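Local coordinates for secreted effector protein sseI (Salmonella enterica subsp. enterica serovar Typhimurium, PDB 4G29) that is a secreted virulence effector whose catalytic domain belongs to the cysteine protease superfamily and probably acts through a papain-like, cysteine-based active site, at residues A20-L25 and N110-L115; P48-M53 and D59-R64; G65-D70 and L151-E156. All blocks are in the same frame, centred on the assembly; numbering follows the deposited sequence.

Contact 1. Residues A20-L25 and N110-L115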
ATOM      1  N   ALA A  20     -13.503  -1.908 -13.926  1.00 30.87           N
ATOM      2  CA  ALA A  20     -12.993  -1.830 -15.299  1.00 31.60           C
ATOM      3  C   ALA A  20     -11.478  -1.673 -15.348  1.00 29.82           C
ATOM      4  O   ALA A  20     -10.810  -2.292 -16.187  1.00 28.53           O
ATOM      5  CB  ALA A  20     -13.619  -0.709 -16.061  1.00 33.43           C
ATOM      6  N   TYR A  21     -10.947  -0.813 -14.482  1.00 28.21           N
ATOM      7  CA  TYR A  21      -9.515  -0.627 -14.387  1.00 26.40           C
ATOM      8  C   TYR A  21      -8.783  -1.911 -14.013  1.00 25.16           C
ATOM      9  O   TYR A  21      -7.743  -2.219 -14.593  1.00 25.37           O
ATOM     10  CB  TYR A  21      -9.191   0.469 -13.356  1.00 25.75           C
ATOM     11  CG  TYR A  21      -9.612   1.869 -13.763  1.00 25.71           C
ATOM     12  CD1 TYR A  21      -9.671   2.283 -15.118  1.00 28.19           C
ATOM     13  CD2 TYR A  21      -9.901   2.808 -12.811  1.00 28.18           C
ATOM     14  CE1 TYR A  21     -10.032   3.603 -15.477  1.00 29.79           C
ATOM     15  CE2 TYR A  21     -10.245   4.117 -13.164  1.00 29.53           C
ATOM     16  CZ  TYR A  21     -10.323   4.491 -14.496  1.00 30.81           C
ATOM     17  OH  TYR A  21     -10.670   5.773 -14.818  1.00 33.64           O
ATOM     18  N   LEU A  22      -9.323  -2.671 -13.056  1.00 25.41           N
ATOM     19  CA  LEU A  22      -8.703  -3.956 -12.704  1.00 24.56           C
ATOM     20  C   LEU A  22      -8.695  -4.926 -13.891  1.00 26.10           C
ATOM     21  O   LEU A  22      -7.696  -5.565 -14.187  1.00 25.30           O
ATOM     22  CB  LEU A  22      -9.336  -4.582 -11.481  1.00 26.05           C
ATOM     23  CG  LEU A  22      -8.707  -5.889 -10.959  1.00 25.62           C
ATOM     24  CD1 LEU A  22      -7.212  -5.639 -10.550  1.00 23.93           C
ATOM     25  CD2 LEU A  22      -9.517  -6.473  -9.818  1.00 28.03           C
ATOM     26  N   GLU A  23      -9.802  -5.012 -14.612  1.00 27.79           N
ATOM     27  CA  GLU A  23      -9.829  -5.850 -15.798  1.00 30.24           C
ATOM     28  C   GLU A  23      -8.809  -5.443 -16.848  1.00 28.48           C
ATOM     29  O   GLU A  23      -8.165  -6.295 -17.501  1.00 26.66           O
ATOM     30  CB  GLU A  23     -11.236  -5.800 -16.408  1.00 33.32           C
ATOM     31  CG  GLU A  23     -12.239  -6.584 -15.596  1.00 40.06           C
ATOM     32  CD  GLU A  23     -11.779  -8.020 -15.328  1.00 48.12           C
ATOM     33  OE1 GLU A  23     -11.310  -8.697 -16.291  1.00 51.35           O
ATOM     34  OE2 GLU A  23     -11.882  -8.456 -14.145  1.00 53.95           O
ATOM     35  N   GLU A  24      -8.686  -4.134 -17.049  1.00 28.38           N
ATOM     36  CA  GLU A  24      -7.756  -3.610 -18.030  1.00 29.23           C
ATOM     37  C   GLU A  24      -6.301  -3.919 -17.628  1.00 26.65           C
ATOM     38  O   GLU A  24      -5.494  -4.351 -18.447  1.00 25.88           O
ATOM     39  CB  GLU A  24      -8.019  -2.117 -18.143  1.00 30.71           C
ATOM     40  CG  GLU A  24      -7.515  -1.481 -19.339  1.00 35.91           C
ATOM     41  CD  GLU A  24      -7.961  -0.032 -19.430  1.00 38.49           C
ATOM     42  OE1 GLU A  24      -8.903   0.412 -18.680  1.00 38.56           O
ATOM     43  OE2 GLU A  24      -7.323   0.644 -20.273  1.00 43.94           O
ATOM     44  N   LEU A  25      -5.988  -3.742 -16.351  1.00 24.51           N
ATOM     45  CA  LEU A  25      -4.671  -4.129 -15.848  1.00 22.83           C
ATOM     46  C   LEU A  25      -4.402  -5.617 -16.101  1.00 23.77           C
ATOM     47  O   LEU A  25      -3.285  -6.039 -16.519  1.00 23.24           O
ATOM     48  CB  LEU A  25      -4.550  -3.786 -14.365  1.00 22.32           C
ATOM     49  CG  LEU A  25      -4.369  -2.308 -14.130  1.00 22.07           C
ATOM     50  CD1 LEU A  25      -4.772  -2.053 -12.676  1.00 26.34           C
ATOM     51  CD2 LEU A  25      -2.920  -1.870 -14.440  1.00 22.66           C
ATOM     52  N   ASN A 110      -7.934  -9.849   0.672  1.00 30.60           N
ATOM     53  CA  ASN A 110      -8.158 -11.040  -0.086  1.00 30.61           C
ATOM     54  C   ASN A 110      -8.277 -10.807  -1.585  1.00 28.77           C
ATOM     55  O   ASN A 110      -8.658 -11.698  -2.319  1.00 29.49           O
ATOM     56  CB  ASN A 110      -9.416 -11.747   0.435  1.00 33.07           C
ATOM     57  CG  ASN A 110     -10.677 -10.894   0.350  1.00 32.93           C
ATOM     58  OD1 ASN A 110     -10.784  -9.940  -0.432  1.00 35.98           O
ATOM     59  ND2 ASN A 110     -11.683 -11.293   1.124  1.00 39.18           N
ATOM     60  N   GLY A 111      -7.915  -9.616  -2.033  1.00 27.03           N
ATOM     61  CA  GLY A 111      -7.764  -9.362  -3.449  1.00 25.93           C
ATOM     62  C   GLY A 111      -7.118  -8.033  -3.711  1.00 24.52           C
ATOM     63  O   GLY A 111      -6.925  -7.228  -2.783  1.00 22.80           O
ATOM     64  N   PRO A 112      -6.839  -7.739  -4.982  1.00 24.77           N
ATOM     65  CA  PRO A 112      -6.319  -6.418  -5.306  1.00 23.50           C
ATOM     66  C   PRO A 112      -7.306  -5.308  -4.888  1.00 23.61           C
ATOM     67  O   PRO A 112      -8.526  -5.499  -5.003  1.00 24.93           O
ATOM     68  CB  PRO A 112      -6.209  -6.455  -6.822  1.00 24.67           C
ATOM     69  CG  PRO A 112      -7.013  -7.632  -7.261  1.00 24.62           C
ATOM     70  CD  PRO A 112      -6.985  -8.589  -6.174  1.00 25.47           C
ATOM     71  N   LEU A 113      -6.775  -4.189  -4.419  1.00 22.08           N
ATOM     72  CA  LEU A 113      -7.605  -3.068  -3.970  1.00 21.78           C
ATOM     73  C   LEU A 113      -7.436  -1.901  -4.935  1.00 21.52           C
ATOM     74  O   LEU A 113      -6.347  -1.552  -5.294  1.00 21.17           O
ATOM     75  CB  LEU A 113      -7.151  -2.581  -2.583  1.00 21.29           C
ATOM     76  CG  LEU A 113      -7.092  -3.622  -1.473  1.00 22.43           C
ATOM     77  CD1 LEU A 113      -6.485  -2.992  -0.202  1.00 20.79           C
ATOM     78  CD2 LEU A 113      -8.454  -4.305  -1.272  1.00 22.87           C
ATOM     79  N   ILE A 114      -8.560  -1.293  -5.310  1.00 21.09           N
ATOM     80  CA  ILE A 114      -8.556   0.051  -5.921  1.00 21.00           C
ATOM     81  C   ILE A 114      -9.689   0.798  -5.193  1.00 21.33           C
ATOM     82  O   ILE A 114     -10.884   0.522  -5.411  1.00 23.00           O
ATOM     83  CB  ILE A 114      -8.801   0.002  -7.430  1.00 22.25           C
ATOM     84  CG1 ILE A 114      -7.779  -0.886  -8.146  1.00 21.44           C
ATOM     85  CG2 ILE A 114      -8.762   1.467  -8.060  1.00 24.53           C
ATOM     86  CD1 ILE A 114      -8.074  -1.080  -9.643  1.00 23.56           C
ATOM     87  N   LEU A 115      -9.307   1.723  -4.325  1.00 21.51           N
ATOM     88  CA  LEU A 115     -10.193   2.295  -3.350  1.00 22.42           C
ATOM     89  C   LEU A 115      -9.957   3.770  -3.202  1.00 22.11           C
ATOM     90  O   LEU A 115      -8.895   4.246  -3.527  1.00 22.53           O
ATOM     91  CB  LEU A 115     -10.000   1.666  -1.974  1.00 22.05           C
ATOM     92  CG  LEU A 115     -10.393   0.184  -1.787  1.00 23.16           C
ATOM     93  CD1 LEU A 115      -9.937  -0.317  -0.461  1.00 24.04           C
ATOM     94  CD2 LEU A 115     -11.941   0.081  -1.896  1.00 26.33           C
TER
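The edge strand of the central antiparallel sheet, 113-116, is flanked by helix 18-26, and the two meet where Tyr21 and Leu22 of the helix face Pro112 and Ile114. The interface is wholly apolar and buries 200 Å², summed over both sides. Ile114 reaches the helix with its longer branch: CG1 stands anti to the carbonyl carbon (chi1 -57°) and CD1 continues outward in an extended line. Ile114 CD1 settles against the turn of the helix, 4.2 Å from Tyr21 CB and just as far from Leu22 CB. Ile114 CD1 also comes within 4.0 Å of the backbone atom Leu22 N, an approach of carbon to an amide and not a polar bond. Beside it, Leu22 meets the ring of Pro112 with both methyls, the two side chains crossing at about a right angle. Leu22 CD2 touches Pro112 CG at 3.8 Å, while Leu22 CD1 lies 3.9 Å from Pro112 CB, so the CB-CG side of the ring is the surface engaged. Ile35 of helix 29-36 touches both Leu22 and Pro112 and so extends the apolar cluster. Leu113, between the two contact residues, points the other way and packs on helix 117-126, while its backbone pairs with Asp95, a member of a probable Cys-His-Asp triad. The side chain of Ile114 lies near the residues of that triad without touching them. The contact thus rests on van der Waals packing of apolar groups, with no polar bond across it, and the strand's backbone pairing is made with other parts of the chain.

Contact 2. Residues P48-M53 and D59-R64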
ATOM      1  N   PRO A  48       4.590   0.538 -13.311  1.00 20.25           N
ATOM      2  CA  PRO A  48       3.534   0.250 -14.246  1.00 20.72           C
ATOM      3  C   PRO A  48       2.154   0.763 -13.846  1.00 20.27           C
ATOM      4  O   PRO A  48       1.410   1.310 -14.672  1.00 20.01           O
ATOM      5  CB  PRO A  48       3.516  -1.273 -14.323  1.00 22.37           C
ATOM      6  CG  PRO A  48       4.736  -1.747 -13.630  1.00 21.47           C
ATOM      7  CD  PRO A  48       5.433  -0.636 -12.997  1.00 18.95           C
ATOM      8  N   VAL A  49       1.820   0.624 -12.574  1.00 19.58           N
ATOM      9  CA  VAL A  49       0.563   1.161 -12.047  1.00 17.92           C
ATOM     10  C   VAL A  49       0.498   2.675 -12.161  1.00 19.14           C
ATOM     11  O   VAL A  49      -0.592   3.215 -12.551  1.00 19.30           O
ATOM     12  CB  VAL A  49       0.271   0.654 -10.605  1.00 18.45           C
ATOM     13  CG1 VAL A  49      -0.913   1.399  -9.935  1.00 19.85           C
ATOM     14  CG2 VAL A  49       0.003  -0.837 -10.656  1.00 19.82           C
ATOM     15  N   SER A  50       1.571   3.379 -11.817  1.00 19.14           N
ATOM     16  CA  SER A  50       1.627   4.842 -12.036  1.00 19.05           C
ATOM     17  C   SER A  50       1.406   5.208 -13.508  1.00 20.30           C
ATOM     18  O   SER A  50       0.626   6.131 -13.826  1.00 20.89           O
ATOM     19  CB  SER A  50       2.987   5.379 -11.572  1.00 20.82           C
ATOM     20  OG  SER A  50       3.088   6.762 -11.867  1.00 25.90           O
ATOM     21  N   ASN A  51       2.110   4.524 -14.429  1.00 18.81           N
ATOM     22  CA  ASN A  51       1.898   4.799 -15.858  1.00 21.39           C
ATOM     23  C   ASN A  51       0.426   4.631 -16.241  1.00 21.46           C
ATOM     24  O   ASN A  51      -0.117   5.423 -17.000  1.00 22.19           O
ATOM     25  CB  ASN A  51       2.756   3.858 -16.702  1.00 21.79           C
ATOM     26  CG  ASN A  51       4.241   4.166 -16.612  1.00 21.23           C
ATOM     27  OD1 ASN A  51       4.658   5.189 -16.030  1.00 22.69           O
ATOM     28  ND2 ASN A  51       5.060   3.277 -17.167  1.00 20.69           N
ATOM     29  N   PHE A  52      -0.174   3.555 -15.752  1.00 21.01           N
ATOM     30  CA  PHE A  52      -1.577   3.253 -16.004  1.00 20.94           C
ATOM     31  C   PHE A  52      -2.488   4.389 -15.523  1.00 21.75           C
ATOM     32  O   PHE A  52      -3.357   4.876 -16.252  1.00 24.88           O
ATOM     33  CB  PHE A  52      -1.986   1.931 -15.361  1.00 20.82           C
ATOM     34  CG  PHE A  52      -3.412   1.568 -15.627  1.00 22.76           C
ATOM     35  CD1 PHE A  52      -3.774   0.963 -16.812  1.00 26.17           C
ATOM     36  CD2 PHE A  52      -4.414   1.896 -14.714  1.00 26.21           C
ATOM     37  CE1 PHE A  52      -5.114   0.658 -17.052  1.00 29.06           C
ATOM     38  CE2 PHE A  52      -5.748   1.627 -14.980  1.00 25.66           C
ATOM     39  CZ  PHE A  52      -6.083   0.992 -16.128  1.00 28.06           C
HETATM   40  N   MSE A  53      -2.308   4.772 -14.272  1.00 22.63           N
HETATM   41  CA  MSE A  53      -3.110   5.822 -13.673  1.00 22.69           C
HETATM   42  C   MSE A  53      -2.977   7.152 -14.413  1.00 24.05           C
HETATM   43  O   MSE A  53      -3.995   7.843 -14.678  1.00 25.70           O
HETATM   44  CB  MSE A  53      -2.728   5.955 -12.178  1.00 21.49           C
HETATM   45  CG  MSE A  53      -3.072   4.715 -11.337  1.00 23.58           C
HETATM   46 SE   MSE A  53      -2.476   5.015  -9.535  1.00 28.00          SE
HETATM   47  CE  MSE A  53      -3.616   6.442  -9.086  1.00 24.34           C
ATOM     48  N   ASP A  59      -3.914  12.518 -11.645  1.00 28.83           N
ATOM     49  CA  ASP A  59      -2.670  13.292 -11.520  1.00 28.69           C
ATOM     50  C   ASP A  59      -2.207  13.376 -10.050  1.00 27.00           C
ATOM     51  O   ASP A  59      -2.726  12.659  -9.166  1.00 26.09           O
ATOM     52  CB  ASP A  59      -2.797  14.653 -12.196  1.00 31.88           C
ATOM     53  CG  ASP A  59      -3.838  15.499 -11.584  1.00 34.61           C
ATOM     54  OD1 ASP A  59      -4.313  15.166 -10.500  1.00 33.10           O
ATOM     55  OD2 ASP A  59      -4.198  16.567 -12.178  1.00 40.70           O
ATOM     56  N   ASN A  60      -1.170  14.173  -9.811  1.00 25.94           N
ATOM     57  CA  ASN A  60      -0.535  14.210  -8.499  1.00 25.34           C
ATOM     58  C   ASN A  60      -0.298  12.770  -7.992  1.00 22.47           C
ATOM     59  O   ASN A  60      -0.696  12.403  -6.899  1.00 22.07           O
ATOM     60  CB  ASN A  60      -1.326  14.984  -7.464  1.00 27.41           C
ATOM     61  CG  ASN A  60      -0.521  15.223  -6.202  1.00 27.57           C
ATOM     62  OD1 ASN A  60       0.697  15.169  -6.239  1.00 28.97           O
ATOM     63  ND2 ASN A  60      -1.190  15.413  -5.085  1.00 27.35           N
ATOM     64  N   ILE A  61       0.416  12.009  -8.805  1.00 21.33           N
ATOM     65  CA  ILE A  61       0.710  10.618  -8.505  1.00 22.04           C
ATOM     66  C   ILE A  61       1.819  10.575  -7.448  1.00 21.28           C
ATOM     67  O   ILE A  61       2.826  11.262  -7.548  1.00 22.06           O
ATOM     68  CB  ILE A  61       1.154   9.835  -9.749  1.00 23.15           C
ATOM     69  CG1 ILE A  61       0.093   9.946 -10.868  1.00 29.01           C
ATOM     70  CG2 ILE A  61       1.531   8.393  -9.347  1.00 23.79           C
ATOM     71  CD1 ILE A  61      -1.076   9.172 -10.639  1.00 33.64           C
ATOM     72  N   ARG A  62       1.566   9.804  -6.393  1.00 19.30           N
ATOM     73  CA  ARG A  62       2.525   9.599  -5.340  1.00 18.93           C
ATOM     74  C   ARG A  62       2.703   8.099  -5.138  1.00 17.75           C
ATOM     75  O   ARG A  62       1.771   7.325  -5.426  1.00 19.37           O
ATOM     76  CB  ARG A  62       2.036  10.226  -4.041  1.00 19.67           C
ATOM     77  CG  ARG A  62       2.095  11.724  -3.990  1.00 22.06           C
ATOM     78  CD  ARG A  62       0.851  12.258  -3.315  1.00 23.53           C
ATOM     79  NE  ARG A  62      -0.319  12.153  -4.185  1.00 22.01           N
ATOM     80  CZ  ARG A  62      -1.592  12.222  -3.798  1.00 20.05           C
ATOM     81  NH1 ARG A  62      -1.935  12.394  -2.505  1.00 23.98           N
ATOM     82  NH2 ARG A  62      -2.547  12.150  -4.707  1.00 22.10           N
ATOM     83  N   TYR A  63       3.849   7.761  -4.530  1.00 18.91           N
ATOM     84  CA  TYR A  63       4.262   6.417  -4.247  1.00 18.26           C
ATOM     85  C   TYR A  63       4.234   6.265  -2.740  1.00 17.94           C
ATOM     86  O   TYR A  63       4.927   6.968  -2.053  1.00 18.25           O
ATOM     87  CB  TYR A  63       5.627   6.167  -4.838  1.00 19.37           C
ATOM     88  CG  TYR A  63       5.629   6.337  -6.341  1.00 19.47           C
ATOM     89  CD1 TYR A  63       5.108   5.345  -7.184  1.00 21.58           C
ATOM     90  CD2 TYR A  63       6.058   7.527  -6.921  1.00 23.70           C
ATOM     91  CE1 TYR A  63       5.106   5.496  -8.554  1.00 22.99           C
ATOM     92  CE2 TYR A  63       5.975   7.716  -8.304  1.00 29.02           C
ATOM     93  CZ  TYR A  63       5.540   6.709  -9.102  1.00 26.26           C
ATOM     94  OH  TYR A  63       5.511   6.978 -10.456  1.00 30.99           O
ATOM     95  N   ARG A  64       3.397   5.336  -2.287  1.00 17.64           N
ATOM     96  CA  ARG A  64       3.153   5.126  -0.896  1.00 17.22           C
ATOM     97  C   ARG A  64       3.996   3.984  -0.357  1.00 17.18           C
ATOM     98  O   ARG A  64       3.763   2.821  -0.709  1.00 18.18           O
ATOM     99  CB  ARG A  64       1.641   4.881  -0.643  1.00 16.64           C
ATOM    100  CG  ARG A  64       1.283   4.778   0.855  1.00 17.96           C
ATOM    101  CD  ARG A  64      -0.220   4.972   1.093  1.00 17.02           C
ATOM    102  NE  ARG A  64      -0.616   6.352   0.809  1.00 17.73           N
ATOM    103  CZ  ARG A  64      -1.805   6.886   1.072  1.00 19.31           C
ATOM    104  NH1 ARG A  64      -2.775   6.126   1.532  1.00 21.64           N
ATOM    105  NH2 ARG A  64      -2.057   8.172   0.841  1.00 21.90           N
TER
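Ser50 OG and Tyr63 OH share a hydrogen bond of 2.8 Å, in which either hydroxyl could be the donor. It joins strand 61-69, the first sheet strand of a papain-like fold, to helix 42-55, whose start carries the cysteine of a probable Cys-His-Asp triad. The short segments run nearly antiparallel, at 155°, with their axes approaching to 9.6 Å. A chi1 of 176° swings the Ser50 hydroxyl away from its own amide nitrogen and out from the helix to the phenol. Ser50 CB follows, lying 3.7 Å from Tyr63 CE1 in an oblique approach to the ring. Tyr63 leaves the strand to one side of the helix, but its hydroxyl end comes back to it, and its side chain also touches Ser141 and Ala144 of helix 141-147. Ile61 fills the neighbouring space with two branches. Ile61 CG2 comes to 3.4 Å of Ser50 OG, so the hydroxyl has an aliphatic neighbour as well as its polar partner. Ile61 CD1 goes to the selenomethionine at 53, meeting Met53 CB at 3.9 Å and Met53 CE at 4.0 Å. Met53 bends at chi3, bringing CE back toward the isoleucine, and Val83 of strand 78-87 touches both residues. Arg62 points away from the helix and salt-bridges to Asp91. Where the chain turns its corner, the carbonyl Asn60 O accepts two bonds side-on from that arginine, Arg62 NE at 2.8 Å and Arg62 NH2 at 2.9 Å, with Asn60 O close to the guanidinium plane.

Contact 3. Residues G65-D70 and L151-E156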
ATOM      1  N   GLY A  65       4.960   4.306   0.508  1.00 16.05           N
ATOM      2  CA  GLY A  65       5.801   3.328   1.194  1.00 16.17           C
ATOM      3  C   GLY A  65       5.209   3.031   2.554  1.00 14.41           C
ATOM      4  O   GLY A  65       4.807   3.977   3.271  1.00 15.45           O
ATOM      5  N   ILE A  66       5.062   1.765   2.873  1.00 15.24           N
ATOM      6  CA  ILE A  66       4.380   1.309   4.063  1.00 14.78           C
ATOM      7  C   ILE A  66       5.242   0.325   4.891  1.00 17.08           C
ATOM      8  O   ILE A  66       5.972  -0.552   4.325  1.00 15.81           O
ATOM      9  CB  ILE A  66       3.037   0.578   3.657  1.00 14.69           C
ATOM     10  CG1 ILE A  66       2.191   1.467   2.757  1.00 17.06           C
ATOM     11  CG2 ILE A  66       2.219  -0.038   4.868  1.00 15.31           C
ATOM     12  CD1 ILE A  66       1.398   0.674   1.729  1.00 14.46           C
ATOM     13  N   PHE A  67       5.199   0.477   6.224  1.00 16.96           N
ATOM     14  CA  PHE A  67       5.694  -0.581   7.092  1.00 18.50           C
ATOM     15  C   PHE A  67       4.558  -1.180   7.931  1.00 18.23           C
ATOM     16  O   PHE A  67       3.630  -0.461   8.360  1.00 19.53           O
ATOM     17  CB  PHE A  67       6.768  -0.115   8.057  1.00 17.96           C
ATOM     18  CG  PHE A  67       8.159   0.065   7.450  1.00 17.67           C
ATOM     19  CD1 PHE A  67       8.692  -0.836   6.472  1.00 19.73           C
ATOM     20  CD2 PHE A  67       9.009   1.067   7.936  1.00 19.97           C
ATOM     21  CE1 PHE A  67       9.976  -0.670   5.968  1.00 16.95           C
ATOM     22  CE2 PHE A  67      10.309   1.252   7.375  1.00 20.29           C
ATOM     23  CZ  PHE A  67      10.776   0.335   6.428  1.00 17.51           C
ATOM     24  N   ILE A  68       4.697  -2.488   8.187  1.00 16.70           N
ATOM     25  CA  ILE A  68       3.804  -3.246   9.056  1.00 19.04           C
ATOM     26  C   ILE A  68       4.677  -3.913  10.106  1.00 19.69           C
ATOM     27  O   ILE A  68       5.586  -4.704   9.766  1.00 20.35           O
ATOM     28  CB  ILE A  68       3.014  -4.317   8.264  1.00 18.99           C
ATOM     29  CG1 ILE A  68       2.141  -3.656   7.194  1.00 22.50           C
ATOM     30  CG2 ILE A  68       2.162  -5.147   9.255  1.00 21.69           C
ATOM     31  CD1 ILE A  68       1.802  -4.568   5.987  1.00 26.52           C
ATOM     32  N   TRP A  69       4.479  -3.522  11.365  1.00 18.99           N
ATOM     33  CA  TRP A  69       5.303  -3.994  12.458  1.00 21.59           C
ATOM     34  C   TRP A  69       4.416  -4.848  13.318  1.00 23.18           C
ATOM     35  O   TRP A  69       3.333  -4.425  13.700  1.00 21.85           O
ATOM     36  CB  TRP A  69       5.784  -2.847  13.346  1.00 22.02           C
ATOM     37  CG  TRP A  69       6.845  -1.953  12.777  1.00 19.48           C
ATOM     38  CD1 TRP A  69       6.650  -0.808  12.090  1.00 20.22           C
ATOM     39  CD2 TRP A  69       8.254  -2.081  12.962  1.00 18.88           C
ATOM     40  NE1 TRP A  69       7.850  -0.216  11.778  1.00 20.37           N
ATOM     41  CE2 TRP A  69       8.862  -0.987  12.279  1.00 20.14           C
ATOM     42  CE3 TRP A  69       9.068  -3.056  13.550  1.00 21.12           C
ATOM     43  CZ2 TRP A  69      10.249  -0.799  12.248  1.00 22.04           C
ATOM     44  CZ3 TRP A  69      10.454  -2.863  13.511  1.00 23.86           C
ATOM     45  CH2 TRP A  69      11.021  -1.767  12.856  1.00 22.57           C
ATOM     46  N   ASP A  70       4.898  -6.048  13.639  1.00 24.89           N
ATOM     47  CA  ASP A  70       4.197  -6.991  14.521  1.00 28.50           C
ATOM     48  C   ASP A  70       4.556  -6.791  15.980  1.00 28.81           C
ATOM     49  O   ASP A  70       3.722  -6.985  16.878  1.00 31.75           O
ATOM     50  CB  ASP A  70       4.587  -8.413  14.152  1.00 30.52           C
ATOM     51  CG  ASP A  70       4.037  -8.847  12.817  1.00 36.47           C
ATOM     52  OD1 ASP A  70       2.911  -8.450  12.477  1.00 43.36           O
ATOM     53  OD2 ASP A  70       4.731  -9.626  12.118  1.00 46.08           O
ATOM     54  N   LEU A 151      16.000  -3.634   4.999  1.00 21.17           N
ATOM     55  CA  LEU A 151      17.176  -3.809   5.804  1.00 21.59           C
ATOM     56  C   LEU A 151      16.863  -3.576   7.282  1.00 22.19           C
ATOM     57  O   LEU A 151      15.827  -2.969   7.585  1.00 22.14           O
ATOM     58  CB  LEU A 151      18.293  -2.882   5.305  1.00 22.01           C
ATOM     59  CG  LEU A 151      18.723  -3.085   3.843  1.00 24.75           C
ATOM     60  CD1 LEU A 151      19.805  -2.082   3.541  1.00 25.17           C
ATOM     61  CD2 LEU A 151      19.202  -4.517   3.626  1.00 28.70           C
ATOM     62  N   PRO A 152      17.757  -4.026   8.191  1.00 22.47           N
ATOM     63  CA  PRO A 152      17.450  -3.922   9.626  1.00 22.50           C
ATOM     64  C   PRO A 152      17.209  -2.480  10.087  1.00 22.54           C
ATOM     65  O   PRO A 152      17.884  -1.502   9.633  1.00 22.29           O
ATOM     66  CB  PRO A 152      18.673  -4.538  10.308  1.00 24.08           C
ATOM     67  CG  PRO A 152      19.361  -5.324   9.249  1.00 24.93           C
ATOM     68  CD  PRO A 152      19.049  -4.700   7.961  1.00 23.32           C
ATOM     69  N   ARG A 153      16.232  -2.366  10.991  1.00 21.89           N
ATOM     70  CA  ARG A 153      15.782  -1.114  11.508  1.00 24.09           C
ATOM     71  C   ARG A 153      15.341  -1.310  12.948  1.00 25.24           C
ATOM     72  O   ARG A 153      14.656  -2.254  13.230  1.00 26.48           O
ATOM     73  CB  ARG A 153      14.556  -0.750  10.650  1.00 25.17           C
ATOM     74  CG  ARG A 153      14.102   0.530  10.757  1.00 28.85           C
ATOM     75  CD  ARG A 153      13.091   0.822   9.681  1.00 23.11           C
ATOM     76  NE  ARG A 153      13.582   0.776   8.317  1.00 20.97           N
ATOM     77  CZ  ARG A 153      13.777   1.836   7.515  1.00 25.40           C
ATOM     78  NH1 ARG A 153      13.553   3.073   7.947  1.00 25.00           N
ATOM     79  NH2 ARG A 153      14.183   1.633   6.252  1.00 20.87           N
ATOM     80  N   GLU A 154      15.643  -0.378  13.830  1.00 26.00           N
ATOM     81  CA  GLU A 154      15.164  -0.467  15.210  1.00 27.36           C
ATOM     82  C   GLU A 154      13.994   0.508  15.411  1.00 26.67           C
ATOM     83  O   GLU A 154      14.152   1.709  15.229  1.00 27.72           O
ATOM     84  CB  GLU A 154      16.304  -0.138  16.133  1.00 27.98           C
ATOM     85  CG  GLU A 154      15.929  -0.225  17.610  1.00 32.54           C
ATOM     86  CD  GLU A 154      17.011   0.337  18.511  1.00 40.30           C
ATOM     87  OE1 GLU A 154      17.418   1.495  18.253  1.00 41.86           O
ATOM     88  OE2 GLU A 154      17.399  -0.355  19.481  1.00 45.17           O
ATOM     89  N   LEU A 155      12.822  -0.023  15.763  1.00 27.07           N
ATOM     90  CA  LEU A 155      11.584   0.773  15.803  1.00 26.92           C
ATOM     91  C   LEU A 155      11.774   1.946  16.785  1.00 29.69           C
ATOM     92  O   LEU A 155      11.461   3.103  16.490  1.00 29.93           O
ATOM     93  CB  LEU A 155      10.387  -0.104  16.193  1.00 27.20           C
ATOM     94  CG  LEU A 155       9.072   0.627  16.420  1.00 24.97           C
ATOM     95  CD1 LEU A 155       8.626   1.390  15.165  1.00 22.09           C
ATOM     96  CD2 LEU A 155       8.020  -0.390  16.856  1.00 23.23           C
ATOM     97  N   GLU A 156      12.330   1.631  17.930  1.00 32.92           N
ATOM     98  CA  GLU A 156      12.477   2.602  18.998  1.00 36.41           C
ATOM     99  C   GLU A 156      13.274   3.839  18.568  1.00 36.31           C
ATOM    100  O   GLU A 156      13.118   4.903  19.148  1.00 38.73           O
ATOM    101  CB  GLU A 156      13.089   1.901  20.205  1.00 38.60           C
ATOM    102  CG  GLU A 156      13.681   2.729  21.306  1.00 45.86           C
ATOM    103  CD  GLU A 156      14.647   1.882  22.127  1.00 51.43           C
ATOM    104  OE1 GLU A 156      14.161   0.935  22.787  1.00 55.09           O
ATOM    105  OE2 GLU A 156      15.883   2.119  22.065  1.00 55.29           O
TER
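A bend at chi3 (-64°) brings the guanidinium of Arg153 up to the end of Phe67, and a chi1 of 174° lays Leu155 along the indole of Trp69. Arg153 turns one face of its guanidinium to the phenyl: Phe67 CZ is 3.4 Å from Arg153 NE, and Phe67 CE2 is 3.5 Å from Arg153 CZ. The two planes stand 59° apart, so the groups do not stack flat, and Arg153 NH1 lies at the edge of the phenyl ring. Salt bridges to Glu158 at NH1 and Asp149 at NH2 probably fix the rotation of the charged end. Leu155 makes a CH-pi contact: its CB sits over the face of Trp69, 3.8 Å from the centroid of the six-membered ring, and Leu155 CD1 covers the pyrrole side at 3.7 Å from Trp69 CE2. At the edge of the same indole, near its plane, lies the backbone atom Arg153 O, 3.7 Å from Trp69 CH2. Trp69 NE1 is hydrogen-bonded to Tyr134 OH. The segment 151-156, loop passing into a 3-10 turn at Leu155, thus covers the end of strand 61-69, with strand 132-138 pairing alongside and Trp171 of helix 170-176 packing on Leu155.

All three contacts reach the one antiparallel sheet. Contacts 1 and 2 have centres about 14 Å apart and touch through Phe52, which packs on Leu25 and Glu24, so helices 18-26 and 42-55 lean on each other. Contact 3 lies on the opposite side of the chain's centre from both, its centre about 27 Å from that of contact 1 and 24 Å from that of contact 2, with which it shares strand 61-69. Along the chain, contact 2 is nested within the span closed by contact 1 and precedes contact 3, whose segments alternate with those of contact 1. Contacts 1 and 3 bring sequence-distant pieces onto the sheet that carries the histidine and aspartate of the probable triad, while contact 2 joins a helix to the strand that follows it.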